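Local coordinates for Lmo2349 protein (PDB 4GVO), which probably binds L-cystine or related amino acids outside the cell and delivers them to an ABC transporter, at residues I221-S230 against G235-Y243. Sequence-based numbering, arbitrary orientation.
Sequences IDDGTLKKLS and GADYSKEQY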
loop_
_atom_site.group_PDB
_atom_site.type_symbol
_atom_site.label_atom_id
_atom_site.label_comp_id
_atom_site.label_asym_id
_atom_site.label_seq_id
_atom_site.Cartn_x
_atom_site.Cartn_y
_atom_site.Cartn_z
ATOM N N ILE A 221 -17.969 1.204 -8.110
ATOM C CA ILE A 221 -17.503 2.068 -9.191
ATOM C C ILE A 221 -18.690 2.687 -9.932
ATOM O O ILE A 221 -18.738 3.917 -10.153
ATOM C CB ILE A 221 -16.576 1.276 -10.134
ATOM C CG1 ILE A 221 -15.230 1.043 -9.435
ATOM C CG2 ILE A 221 -16.441 2.020 -11.483
ATOM C CD1 ILE A 221 -14.380 -0.021 -10.120
ATOM N N ASP A 222 -19.631 1.855 -10.301
ATOM C CA ASP A 222 -20.661 2.236 -11.279
ATOM C C ASP A 222 -21.622 3.301 -10.731
ATOM O O ASP A 222 -22.138 4.133 -11.495
ATOM C CB ASP A 222 -21.460 1.035 -11.764
ATOM C CG ASP A 222 -20.663 0.101 -12.678
ATOM O OD1 ASP A 222 -19.544 0.440 -13.061
ATOM O OD2 ASP A 222 -21.142 -0.997 -13.003
ATOM N N ASP A 223 -21.849 3.282 -9.416
ATOM C CA ASP A 223 -22.717 4.269 -8.797
ATOM C C ASP A 223 -22.029 5.529 -8.245
ATOM O O ASP A 223 -22.698 6.379 -7.650
ATOM C CB ASP A 223 -23.663 3.611 -7.788
ATOM C CG ASP A 223 -23.009 3.263 -6.468
ATOM O OD1 ASP A 223 -21.840 3.644 -6.255
ATOM O OD2 ASP A 223 -23.701 2.620 -5.645
ATOM N N GLY A 224 -20.720 5.658 -8.493
ATOM C CA GLY A 224 -19.973 6.819 -8.089
ATOM C C GLY A 224 -19.429 6.762 -6.680
ATOM O O GLY A 224 -18.779 7.697 -6.242
ATOM N N THR A 225 -19.635 5.649 -6.000
ATOM C CA THR A 225 -19.177 5.516 -4.601
ATOM C C THR A 225 -17.645 5.495 -4.527
ATOM O O THR A 225 -17.069 6.090 -3.615
ATOM C CB THR A 225 -19.816 4.281 -3.925
ATOM O OG1 THR A 225 -21.235 4.484 -3.949
ATOM C CG2 THR A 225 -19.332 4.127 -2.461
ATOM N N LEU A 226 -16.953 4.843 -5.455
ATOM C CA LEU A 226 -15.497 4.821 -5.359
ATOM C C LEU A 226 -14.918 6.193 -5.558
ATOM O O LEU A 226 -13.929 6.542 -4.910
ATOM C CB LEU A 226 -14.858 3.809 -6.299
ATOM C CG LEU A 226 -13.429 3.377 -5.900
ATOM C CD1 LEU A 226 -13.466 2.520 -4.644
ATOM C CD2 LEU A 226 -12.770 2.621 -7.043
ATOM N N LYS A 227 -15.512 6.967 -6.470
ATOM C CA LYS A 227 -15.086 8.367 -6.622
ATOM C C LYS A 227 -15.170 9.155 -5.308
ATOM O O LYS A 227 -14.235 9.852 -4.908
ATOM C CB LYS A 227 -15.889 9.057 -7.721
ATOM C CG LYS A 227 -15.635 10.546 -7.846
ATOM C CD LYS A 227 -14.242 10.806 -8.342
ATOM C CE LYS A 227 -13.814 12.316 -8.278
ATOM N NZ LYS A 227 -13.714 12.871 -6.891
ATOM N N LYS A 228 -16.291 9.018 -4.633
ATOM C CA LYS A 228 -16.505 9.708 -3.365
ATOM C C LYS A 228 -15.539 9.226 -2.254
ATOM O O LYS A 228 -14.961 10.025 -1.515
ATOM C CB LYS A 228 -17.966 9.584 -2.917
ATOM C CG LYS A 228 -18.945 10.397 -3.772
ATOM C CD LYS A 228 -20.402 10.106 -3.437
ATOM C CE LYS A 228 -21.343 11.034 -4.184
ATOM N NZ LYS A 228 -21.497 12.346 -3.475
ATOM N N LEU A 229 -15.355 7.919 -2.169
ATOM C CA LEU A 229 -14.486 7.334 -1.137
ATOM C C LEU A 229 -13.047 7.764 -1.373
ATOM O O LEU A 229 -12.344 8.122 -0.447
ATOM C CB LEU A 229 -14.523 5.796 -1.130
ATOM C CG LEU A 229 -15.649 5.053 -0.423
ATOM C CD1 LEU A 229 -15.609 3.582 -0.771
ATOM C CD2 LEU A 229 -15.548 5.311 1.076
ATOM N N SER A 230 -12.600 7.698 -2.633
ATOM C CA SER A 230 -11.236 8.091 -2.929
ATOM C C SER A 230 -11.014 9.585 -2.716
ATOM O O SER A 230 -9.987 9.979 -2.234
ATOM C CB SER A 230 -10.825 7.665 -4.335
ATOM O OG SER A 230 -11.625 8.286 -5.337
ATOM N N GLY A 235 -7.744 12.257 -1.407
ATOM C CA GLY A 235 -7.688 13.623 -1.885
ATOM C C GLY A 235 -8.127 13.749 -3.319
ATOM O O GLY A 235 -7.969 12.838 -4.115
ATOM N N ALA A 236 -8.663 14.915 -3.655
ATOM C CA ALA A 236 -9.140 15.178 -4.975
ATOM C C ALA A 236 -8.087 14.881 -6.054
ATOM O O ALA A 236 -8.440 14.356 -7.098
ATOM C CB ALA A 236 -9.597 16.634 -5.077
ATOM N N ASP A 237 -6.813 15.203 -5.794
ATOM C CA ASP A 237 -5.726 15.000 -6.776
ATOM C C ASP A 237 -5.522 13.503 -7.146
ATOM O O ASP A 237 -4.897 13.157 -8.159
ATOM C CB ASP A 237 -4.388 15.515 -6.206
ATOM C CG ASP A 237 -4.259 17.008 -6.212
ATOM O OD1 ASP A 237 -5.141 17.683 -6.764
ATOM O OD2 ASP A 237 -3.217 17.511 -5.676
ATOM N N TYR A 238 -6.006 12.627 -6.269
ATOM C CA TYR A 238 -5.777 11.174 -6.381
ATOM C C TYR A 238 -7.047 10.360 -6.536
ATOM O O TYR A 238 -7.029 9.139 -6.436
ATOM C CB TYR A 238 -4.933 10.729 -5.171
ATOM C CG TYR A 238 -3.597 11.440 -5.210
ATOM C CD1 TYR A 238 -2.644 11.133 -6.177
ATOM C CD2 TYR A 238 -3.317 12.470 -4.326
ATOM C CE1 TYR A 238 -1.461 11.859 -6.278
ATOM C CE2 TYR A 238 -2.128 13.160 -4.382
ATOM C CZ TYR A 238 -1.208 12.862 -5.382
ATOM O OH TYR A 238 -0.027 13.559 -5.440
ATOM N N SER A 239 -8.152 11.062 -6.714
ATOM C CA SER A 239 -9.464 10.469 -6.743
ATOM C C SER A 239 -9.915 10.307 -8.206
ATOM O O SER A 239 -9.912 11.269 -8.995
ATOM C CB SER A 239 -10.424 11.381 -5.999
ATOM O OG SER A 239 -11.741 10.976 -6.176
ATOM N N LYS A 240 -10.380 9.104 -8.526
ATOM C CA LYS A 240 -10.866 8.738 -9.856
ATOM C C LYS A 240 -12.183 7.946 -9.754
ATOM O O LYS A 240 -12.547 7.421 -8.673
ATOM C CB LYS A 240 -9.866 7.840 -10.578
ATOM C CG LYS A 240 -8.475 8.402 -10.682
ATOM C CD LYS A 240 -7.649 7.421 -11.537
ATOM C CE LYS A 240 -6.175 7.748 -11.629
ATOM N NZ LYS A 240 -5.481 6.815 -12.597
ATOM N N GLU A 241 -12.938 7.915 -10.861
ATOM C CA GLU A 241 -14.137 7.112 -10.927
ATOM C C GLU A 241 -13.817 5.609 -10.855
ATOM O O GLU A 241 -14.586 4.820 -10.270
ATOM C CB GLU A 241 -14.932 7.488 -12.176
ATOM C CG GLU A 241 -15.263 8.973 -12.292
ATOM C CD GLU A 241 -16.078 9.345 -13.540
ATOM O OE1 GLU A 241 -16.093 8.575 -14.530
ATOM O OE2 GLU A 241 -16.687 10.443 -13.535
ATOM N N GLN A 242 -12.666 5.224 -11.421
ATOM C CA GLN A 242 -12.248 3.833 -11.448
ATOM C C GLN A 242 -10.740 3.875 -11.657
ATOM O O GLN A 242 -10.180 4.906 -12.034
ATOM C CB GLN A 242 -12.875 3.042 -12.589
ATOM C CG GLN A 242 -12.495 3.585 -13.949
ATOM C CD GLN A 242 -13.101 2.794 -15.065
ATOM O OE1 GLN A 242 -14.301 2.594 -15.112
ATOM N NE2 GLN A 242 -12.258 2.362 -15.991
ATOM N N TYR A 243 -10.076 2.749 -11.438
ATOM C CA TYR A 243 -8.615 2.692 -11.484
ATOM C C TYR A 243 -8.173 1.636 -12.460
ATOM O O TYR A 243 -7.093 1.843 -13.005
ATOM C CB TYR A 243 -8.063 2.415 -10.083
ATOM C CG TYR A 243 -8.281 3.605 -9.145
ATOM C CD1 TYR A 243 -7.349 4.631 -9.069
ATOM C CD2 TYR A 243 -9.437 3.750 -8.386
ATOM C CE1 TYR A 243 -7.550 5.737 -8.292
ATOM C CE2 TYR A 243 -9.633 4.861 -7.575
ATOM C CZ TYR A 243 -8.681 5.864 -7.544
ATOM O OH TYR A 243 -8.856 6.984 -6.763
ATOM O OXT TYR A 243 -8.810 0.561 -12.672
HETATM O O HOH W 1 -16.851 5.625 -8.811
#
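The Y243 ring meets the 225-234 helix with its edge: CD2 of L226 lies in the ring plane, 3.8 Å from Y243 CD2. This is the C-terminal tail of a family 3 solute-binding protein, folded back along the last helix. K240 CB covers one face, offset toward the rim. At the phenol end, S230 CB comes within 3.2 Å of Y243 OH. The hydroxyl donates to a lone pair of Y238 O, in the carbonyl plane (2.8 Å), and accepts from K240 N. Two bonds within the tail thus hold the phenol oxygen in place. Y34 of helix 34-44 also touches L226, S230 and Y243. Y243 O of the terminal carboxylate is hydrogen-bonded to K197 NZ.

Farther along, with chi1 at 170°, S239 holds OG opposite its own N and toward the helix. There it sits 2.8 Å from S230 OG. K227 bends at chi2 and chi4, which brings CD, CE and NZ round S239 OG; NZ donates to it and also pairs with E231. K227 CA makes a CA-H...O contact with K240 O (3.4 Å). I221 CG2 packs on Q242 CB, 3.9 Å away. One water bridges the two segments: it accepts from K227 N and donates to I221 O and, at 2.8 Å, to E241 O.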